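Local coordinates for protein NUDIX hydrolase (Jonesia denitrificans, PDB 4KTB) that is of unknown function but belongs to the NUDIX clan and is possibly an asymmetrically cleaving diadenosine tetraphosphate (Ap4A) hydrolase, at residues R91-D96 with V140-D145; D87-H92 with S104-P109. All coordinates share one frame; numbering follows the deposited sequence.

Contact 1: R91-D96 with V140-D145; sequences RHIEKD and VPVRGD
Ile93 of the helical segment 91-96 faces the end of strand 133-141 and the loop beyond it, its CA lying 8.9 Å from that of Val140, with no hydrogen bond between the two segments. Ile93 alone spans the gap from the helix side, and its two branches part to meet two valines. The longer branch ends in CD1, which reaches the CG1 methyl of Val140 at 4.3 Å. Because CG1 of Ile93 lies anti to the carbonyl carbon (chi1 -67°), the short branch CG2 stands anti to the backbone N and approaches Val142 CG1 at 4.4 Å. A beta-branched residue suits this place because it offers methyls in two directions; the valines, short and also branched, keep their methyls near the backbone. Both valines are tied to Val47 of strand 39-49 by backbone hydrogen bonds, and Ala44 of that strand also touches Ile93 and Val140. On other sides of the helix, Arg91 makes a salt bridge with Glu83, while Asp96 bonds to Asn152. Wholly apolar and buried, this is a light, loose contact that depends on the exclusion of water, with no directional bond to fix the helix against the strand end.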
ATOM      1  N   ARG A  91       4.448  17.755 -13.108  1.00  9.40           N
ATOM      2  CA  ARG A  91       5.255  18.234 -14.217  1.00  8.59           C
ATOM      3  C   ARG A  91       5.251  17.270 -15.390  1.00 11.48           C
ATOM      4  O   ARG A  91       5.206  17.681 -16.537  1.00  9.22           O
ATOM      5  CB  ARG A  91       6.684  18.471 -13.739  1.00  8.41           C
ATOM      6  CG  ARG A  91       7.600  19.000 -14.798  1.00 14.58           C
ATOM      7  CD  ARG A  91       8.919  19.460 -14.203  1.00 15.69           C
ATOM      8  NE  ARG A  91       9.617  18.370 -13.531  1.00 15.54           N
ATOM      9  CZ  ARG A  91      10.409  17.506 -14.149  1.00 15.00           C
ATOM     10  NH1 ARG A  91      10.593  17.604 -15.460  1.00 12.96           N
ATOM     11  NH2 ARG A  91      11.008  16.551 -13.454  1.00 16.11           N
ATOM     12  N   HIS A  92       5.287  15.976 -15.110  1.00  8.00           N
ATOM     13  CA  HIS A  92       5.429  15.002 -16.192  1.00 10.02           C
ATOM     14  C   HIS A  92       4.098  14.771 -16.869  1.00 10.68           C
ATOM     15  O   HIS A  92       4.036  14.487 -18.061  1.00 14.66           O
ATOM     16  CB  HIS A  92       6.074  13.691 -15.699  1.00  8.58           C
ATOM     17  CG  HIS A  92       7.554  13.796 -15.496  1.00  9.24           C
ATOM     18  ND1 HIS A  92       8.441  13.905 -16.544  1.00 13.37           N
ATOM     19  CD2 HIS A  92       8.304  13.841 -14.365  1.00  8.96           C
ATOM     20  CE1 HIS A  92       9.673  14.007 -16.072  1.00 16.56           C
ATOM     21  NE2 HIS A  92       9.616  13.971 -14.753  1.00  7.02           N
ATOM     22  N   ILE A  93       3.024  14.920 -16.103  1.00 10.87           N
ATOM     23  CA  ILE A  93       1.687  14.814 -16.669  1.00 11.53           C
ATOM     24  C   ILE A  93       1.402  15.965 -17.634  1.00 14.91           C
ATOM     25  O   ILE A  93       0.908  15.755 -18.742  1.00 15.36           O
ATOM     26  CB  ILE A  93       0.619  14.768 -15.562  1.00 13.08           C
ATOM     27  CG1 ILE A  93       0.742  13.477 -14.758  1.00 13.91           C
ATOM     28  CG2 ILE A  93      -0.780  14.856 -16.146  1.00 15.32           C
ATOM     29  CD1 ILE A  93       0.127  12.268 -15.448  1.00 16.16           C
ATOM     30  N   GLU A  94       1.713  17.183 -17.209  1.00 13.00           N
ATOM     31  CA  GLU A  94       1.534  18.348 -18.060  1.00 14.52           C
ATOM     32  C   GLU A  94       2.379  18.198 -19.322  1.00 15.55           C
ATOM     33  O   GLU A  94       1.905  18.422 -20.430  1.00 13.95           O
ATOM     34  CB  GLU A  94       1.956  19.596 -17.287  1.00 15.96           C
ATOM     35  CG  GLU A  94       1.363  20.877 -17.789  1.00 23.73           C
ATOM     36  CD  GLU A  94       2.224  21.543 -18.829  1.00 30.68           C
ATOM     37  OE1 GLU A  94       3.420  21.199 -18.916  1.00 33.67           O
ATOM     38  OE2 GLU A  94       1.712  22.420 -19.561  1.00 33.01           O
ATOM     39  N   LYS A  95       3.630  17.789 -19.132  1.00 16.41           N
ATOM     40  CA  LYS A  95       4.607  17.632 -20.209  1.00 17.64           C
ATOM     41  C   LYS A  95       4.188  16.663 -21.314  1.00 16.44           C
ATOM     42  O   LYS A  95       4.466  16.905 -22.485  1.00 15.22           O
ATOM     43  CB  LYS A  95       5.959  17.198 -19.624  1.00 20.87           C
ATOM     44  CG  LYS A  95       7.026  16.856 -20.645  1.00 20.89           C
ATOM     45  CD  LYS A  95       8.372  16.659 -19.964  1.00 24.05           C
ATOM     46  CE  LYS A  95       9.377  16.059 -20.923  1.00 24.05           C
ATOM     47  NZ  LYS A  95       8.810  14.833 -21.541  1.00 26.53           N
ATOM     48  N   ASP A  96       3.526  15.569 -20.951  1.00 14.66           N
ATOM     49  CA  ASP A  96       3.159  14.543 -21.937  1.00 15.01           C
ATOM     50  C   ASP A  96       1.715  14.676 -22.453  1.00 17.06           C
ATOM     51  O   ASP A  96       1.412  14.272 -23.574  1.00 19.64           O
ATOM     52  CB  ASP A  96       3.384  13.129 -21.354  1.00 14.07           C
ATOM     53  CG  ASP A  96       4.797  12.598 -21.590  1.00 15.97           C
ATOM     54  OD1 ASP A  96       5.372  12.858 -22.665  1.00 16.19           O
ATOM     55  OD2 ASP A  96       5.337  11.908 -20.701  1.00 18.13           O
ATOM     56  N   VAL A 140      -2.459   7.365 -12.163  1.00  7.87           N
ATOM     57  CA  VAL A 140      -2.961   8.728 -12.095  1.00 14.77           C
ATOM     58  C   VAL A 140      -4.223   8.920 -12.941  1.00 14.54           C
ATOM     59  O   VAL A 140      -4.176   8.871 -14.173  1.00 13.98           O
ATOM     60  CB  VAL A 140      -1.902   9.759 -12.496  1.00 13.49           C
ATOM     61  CG1 VAL A 140      -2.438  11.165 -12.237  1.00 12.84           C
ATOM     62  CG2 VAL A 140      -0.597   9.539 -11.727  1.00 11.93           C
ATOM     63  N   PRO A 141      -5.371   9.101 -12.270  1.00 13.66           N
ATOM     64  CA  PRO A 141      -6.542   9.387 -13.087  1.00 16.08           C
ATOM     65  C   PRO A 141      -6.389  10.808 -13.589  1.00 15.53           C
ATOM     66  O   PRO A 141      -5.828  11.649 -12.873  1.00 12.72           O
ATOM     67  CB  PRO A 141      -7.709   9.278 -12.091  1.00 14.23           C
ATOM     68  CG  PRO A 141      -7.158   8.454 -10.937  1.00 10.24           C
ATOM     69  CD  PRO A 141      -5.719   8.893 -10.855  1.00 12.20           C
ATOM     70  N   VAL A 142      -6.816  11.048 -14.822  1.00 16.73           N
ATOM     71  CA  VAL A 142      -6.831  12.397 -15.364  1.00 16.26           C
ATOM     72  C   VAL A 142      -8.267  12.779 -15.562  1.00 18.23           C
ATOM     73  O   VAL A 142      -9.052  12.000 -16.108  1.00 14.53           O
ATOM     74  CB  VAL A 142      -6.082  12.509 -16.695  1.00 15.41           C
ATOM     75  CG1 VAL A 142      -4.599  12.608 -16.438  1.00 15.56           C
ATOM     76  CG2 VAL A 142      -6.396  11.318 -17.573  1.00 15.95           C
ATOM     77  N   ARG A 143      -8.604  13.977 -15.102  1.00 14.83           N
ATOM     78  CA  ARG A 143      -9.990  14.398 -15.047  1.00 25.98           C
ATOM     79  C   ARG A 143     -10.355  15.321 -16.215  1.00 24.72           C
ATOM     80  O   ARG A 143     -11.536  15.566 -16.466  1.00 23.01           O
ATOM     81  CB  ARG A 143     -10.286  15.080 -13.702  1.00 30.10           C
ATOM     82  CG  ARG A 143      -9.766  14.333 -12.470  1.00 33.58           C
ATOM     83  CD  ARG A 143     -10.625  13.131 -12.114  1.00 38.83           C
ATOM     84  NE  ARG A 143      -9.972  12.259 -11.134  1.00 39.91           N
ATOM     85  CZ  ARG A 143     -10.600  11.344 -10.400  1.00 38.94           C
ATOM     86  NH1 ARG A 143      -9.920  10.600  -9.538  1.00 34.99           N
ATOM     87  NH2 ARG A 143     -11.905  11.182 -10.532  1.00 42.63           N
ATOM     88  N   GLY A 144      -9.350  15.815 -16.933  1.00 23.96           N
ATOM     89  CA  GLY A 144      -9.588  16.737 -18.033  1.00 22.38           C
ATOM     90  C   GLY A 144      -9.173  16.196 -19.389  1.00 25.69           C
ATOM     91  O   GLY A 144      -8.825  15.025 -19.525  1.00 29.31           O
ATOM     92  N   ASP A 145      -9.210  17.051 -20.401  1.00 26.82           N
ATOM     93  CA  ASP A 145      -8.864  16.624 -21.744  1.00 26.66           C
ATOM     94  C   ASP A 145      -7.345  16.563 -21.892  1.00 24.56           C
ATOM     95  O   ASP A 145      -6.612  17.361 -21.298  1.00 20.25           O
ATOM     96  CB  ASP A 145      -9.490  17.559 -22.788  1.00 32.51           C
ATOM     97  CG  ASP A 145     -11.017  17.520 -22.778  1.00 38.44           C
ATOM     98  OD1 ASP A 145     -11.597  16.580 -23.365  1.00 40.07           O
ATOM     99  OD2 ASP A 145     -11.645  18.432 -22.196  1.00 42.88           O
TER

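Contact 2: D87-H92 with S104-P109; sequences DALVRH and SIPASP
Helical Val90 and loop residue Ile105 come nearest in backbone, their CA atoms 7.3 Å apart, where the irregular segment 104-109 passes the flank of helix 85-97 without a hydrogen bond between the two segments. Ile105 carries the contact, set against two successive helix residues. Its CG1 packs on Val90 CG2 at 3.8 Å, the two side chains meeting at about a right angle, and its CD1 lies against the same methyl while also reaching Leu89 CB at 4.0 Å. The other branch serves Leu89 too: standing opposite the backbone N, Ile105 CG2 meets the Leu89 CD1 methyl at 3.9 Å. Leucine suits this position because its extended arm (chi2 173°) carries CD1 far enough to touch the ring of Pro106 as well, more loosely, at 4.4 Å between CD1 and CD. Shortening Ile105 to an alanine would remove both of its branches and is likely to open a gap beside Val90 CG2 and Leu89 CD1. Tyr138 of strand 133-141 touches both Leu89 and Pro106, and Arg86 holds the loop by a hydrogen bond from NH1 to Ala107 O. Ser52 of a second subunit packs on Ile105, so the loop is shared with the interface. The arrangement is an apolar seam between helix 85-97 and the loop that follows it, on the way to strand 113-118; Glu83 just before the helix and Arg91, eight residues on and salt-bridged to it, are spaced as in a Nudix box, consistent with this being the Nudix helix.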
ATOM      1  N   ASP A  87       5.251  16.641  -7.185  1.00 13.31           N
ATOM      2  CA  ASP A  87       5.412  17.760  -8.118  1.00 13.06           C
ATOM      3  C   ASP A  87       6.022  17.304  -9.446  1.00 12.01           C
ATOM      4  O   ASP A  87       5.661  17.800 -10.508  1.00  9.60           O
ATOM      5  CB  ASP A  87       6.314  18.851  -7.517  1.00 11.32           C
ATOM      6  CG  ASP A  87       5.653  19.608  -6.384  1.00 13.58           C
ATOM      7  OD1 ASP A  87       4.416  19.755  -6.404  1.00  9.28           O
ATOM      8  OD2 ASP A  87       6.383  20.066  -5.475  1.00 15.76           O
ATOM      9  N   ALA A  88       6.983  16.391  -9.367  1.00 10.34           N
ATOM     10  CA  ALA A  88       7.498  15.742 -10.571  1.00 12.06           C
ATOM     11  C   ALA A  88       6.358  15.046 -11.306  1.00 12.17           C
ATOM     12  O   ALA A  88       6.338  15.005 -12.530  1.00 10.50           O
ATOM     13  CB  ALA A  88       8.585  14.744 -10.227  1.00  6.21           C
ATOM     14  N   LEU A  89       5.402  14.504 -10.557  1.00  6.50           N
ATOM     15  CA  LEU A  89       4.261  13.844 -11.177  1.00  8.64           C
ATOM     16  C   LEU A  89       3.464  14.868 -11.968  1.00 11.38           C
ATOM     17  O   LEU A  89       3.112  14.656 -13.129  1.00 14.60           O
ATOM     18  CB  LEU A  89       3.362  13.198 -10.121  1.00  8.42           C
ATOM     19  CG  LEU A  89       3.888  11.935  -9.455  1.00  6.81           C
ATOM     20  CD1 LEU A  89       2.940  11.561  -8.343  1.00  6.06           C
ATOM     21  CD2 LEU A  89       4.028  10.793 -10.474  1.00  5.83           C
ATOM     22  N   VAL A  90       3.186  15.991 -11.325  1.00  8.27           N
ATOM     23  CA  VAL A  90       2.439  17.059 -11.967  1.00  9.93           C
ATOM     24  C   VAL A  90       3.152  17.510 -13.236  1.00 11.63           C
ATOM     25  O   VAL A  90       2.552  17.620 -14.305  1.00 13.92           O
ATOM     26  CB  VAL A  90       2.314  18.255 -11.033  1.00 11.10           C
ATOM     27  CG1 VAL A  90       1.735  19.432 -11.773  1.00 11.87           C
ATOM     28  CG2 VAL A  90       1.457  17.902  -9.815  1.00 12.35           C
ATOM     29  N   ARG A  91       4.448  17.755 -13.108  1.00  9.40           N
ATOM     30  CA  ARG A  91       5.255  18.234 -14.217  1.00  8.59           C
ATOM     31  C   ARG A  91       5.251  17.270 -15.390  1.00 11.48           C
ATOM     32  O   ARG A  91       5.206  17.681 -16.537  1.00  9.22           O
ATOM     33  CB  ARG A  91       6.684  18.471 -13.739  1.00  8.41           C
ATOM     34  CG  ARG A  91       7.600  19.000 -14.798  1.00 14.58           C
ATOM     35  CD  ARG A  91       8.919  19.460 -14.203  1.00 15.69           C
ATOM     36  NE  ARG A  91       9.617  18.370 -13.531  1.00 15.54           N
ATOM     37  CZ  ARG A  91      10.409  17.506 -14.149  1.00 15.00           C
ATOM     38  NH1 ARG A  91      10.593  17.604 -15.460  1.00 12.96           N
ATOM     39  NH2 ARG A  91      11.008  16.551 -13.454  1.00 16.11           N
ATOM     40  N   HIS A  92       5.287  15.976 -15.110  1.00  8.00           N
ATOM     41  CA  HIS A  92       5.429  15.002 -16.192  1.00 10.02           C
ATOM     42  C   HIS A  92       4.098  14.771 -16.869  1.00 10.68           C
ATOM     43  O   HIS A  92       4.036  14.487 -18.061  1.00 14.66           O
ATOM     44  CB  HIS A  92       6.074  13.691 -15.699  1.00  8.58           C
ATOM     45  CG  HIS A  92       7.554  13.796 -15.496  1.00  9.24           C
ATOM     46  ND1 HIS A  92       8.441  13.905 -16.544  1.00 13.37           N
ATOM     47  CD2 HIS A  92       8.304  13.841 -14.365  1.00  8.96           C
ATOM     48  CE1 HIS A  92       9.673  14.007 -16.072  1.00 16.56           C
ATOM     49  NE2 HIS A  92       9.616  13.971 -14.753  1.00  7.02           N
ATOM     50  N   SER A 104      -5.489  13.554 -11.046  1.00 12.56           N
ATOM     51  CA  SER A 104      -5.675  13.452  -9.605  1.00 12.75           C
ATOM     52  C   SER A 104      -4.424  12.854  -8.971  1.00 14.14           C
ATOM     53  O   SER A 104      -4.280  11.635  -8.891  1.00 15.05           O
ATOM     54  CB  SER A 104      -6.888  12.598  -9.273  1.00 15.56           C
ATOM     55  OG  SER A 104      -8.073  13.239  -9.692  1.00 14.82           O
ATOM     56  N   ILE A 105      -3.509  13.718  -8.547  1.00  9.06           N
ATOM     57  CA  ILE A 105      -2.310  13.261  -7.857  1.00 12.15           C
ATOM     58  C   ILE A 105      -2.717  12.650  -6.521  1.00 10.53           C
ATOM     59  O   ILE A 105      -3.474  13.251  -5.775  1.00 15.23           O
ATOM     60  CB  ILE A 105      -1.324  14.415  -7.628  1.00 16.26           C
ATOM     61  CG1 ILE A 105      -1.122  15.205  -8.923  1.00 18.18           C
ATOM     62  CG2 ILE A 105       0.023  13.895  -7.114  1.00 13.36           C
ATOM     63  CD1 ILE A 105      -0.432  14.417 -10.051  1.00 17.31           C
ATOM     64  N   PRO A 106      -2.219  11.441  -6.220  1.00 12.34           N
ATOM     65  CA  PRO A 106      -2.666  10.798  -4.986  1.00  8.17           C
ATOM     66  C   PRO A 106      -2.215  11.611  -3.796  1.00 13.11           C
ATOM     67  O   PRO A 106      -1.127  12.188  -3.810  1.00 16.64           O
ATOM     68  CB  PRO A 106      -1.930   9.451  -4.991  1.00  8.10           C
ATOM     69  CG  PRO A 106      -1.360   9.291  -6.347  1.00 10.81           C
ATOM     70  CD  PRO A 106      -1.168  10.666  -6.895  1.00 10.68           C
ATOM     71  N   ALA A 107      -3.060  11.667  -2.779  1.00 10.23           N
ATOM     72  CA  ALA A 107      -2.720  12.331  -1.538  1.00  9.31           C
ATOM     73  C   ALA A 107      -1.508  11.637  -0.935  1.00 16.01           C
ATOM     74  O   ALA A 107      -0.638  12.280  -0.341  1.00 12.84           O
ATOM     75  CB  ALA A 107      -3.885  12.274  -0.605  1.00 10.21           C
ATOM     76  N   SER A 108      -1.454  10.318  -1.114  1.00 16.93           N
ATOM     77  CA  SER A 108      -0.391   9.482  -0.556  1.00 15.11           C
ATOM     78  C   SER A 108       0.846   9.315  -1.436  1.00 11.54           C
ATOM     79  O   SER A 108       0.731   8.973  -2.614  1.00 14.13           O
ATOM     80  CB  SER A 108      -0.922   8.085  -0.285  1.00 14.59           C
ATOM     81  OG  SER A 108       0.115   7.265   0.227  1.00 12.36           O
ATOM     82  N   PRO A 109       2.035   9.511  -0.842  1.00  9.36           N
ATOM     83  CA  PRO A 109       3.307   9.273  -1.522  1.00  8.73           C
ATOM     84  C   PRO A 109       3.619   7.788  -1.728  1.00  8.70           C
ATOM     85  O   PRO A 109       4.604   7.472  -2.381  1.00  8.02           O
ATOM     86  CB  PRO A 109       4.335   9.912  -0.581  1.00  8.14           C
ATOM     87  CG  PRO A 109       3.709   9.847   0.754  1.00  6.76           C
ATOM     88  CD  PRO A 109       2.236  10.068   0.509  1.00  9.35           C
TER

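Both contacts use helix 85-97, contact 2 its earlier turns and contact 1 its later ones; the helical segments overlap at Arg91 and His92, though neither residue touches a partner segment, and the contact centres are about 9 Å apart. Along the chain the helix comes first, then the loop 104-109, and finally the segment 140-145 at the end of strand 133-141, part of the mixed sheet. The two partner segments also meet each other, through a probable hydrogen bond of 2.7 Å between Ser104 N and Pro141 O. Helix, returning loop and strand end therefore form one continuous group, in which successive turns of a helix placed like the Nudix helix are packed on different parts of the fold.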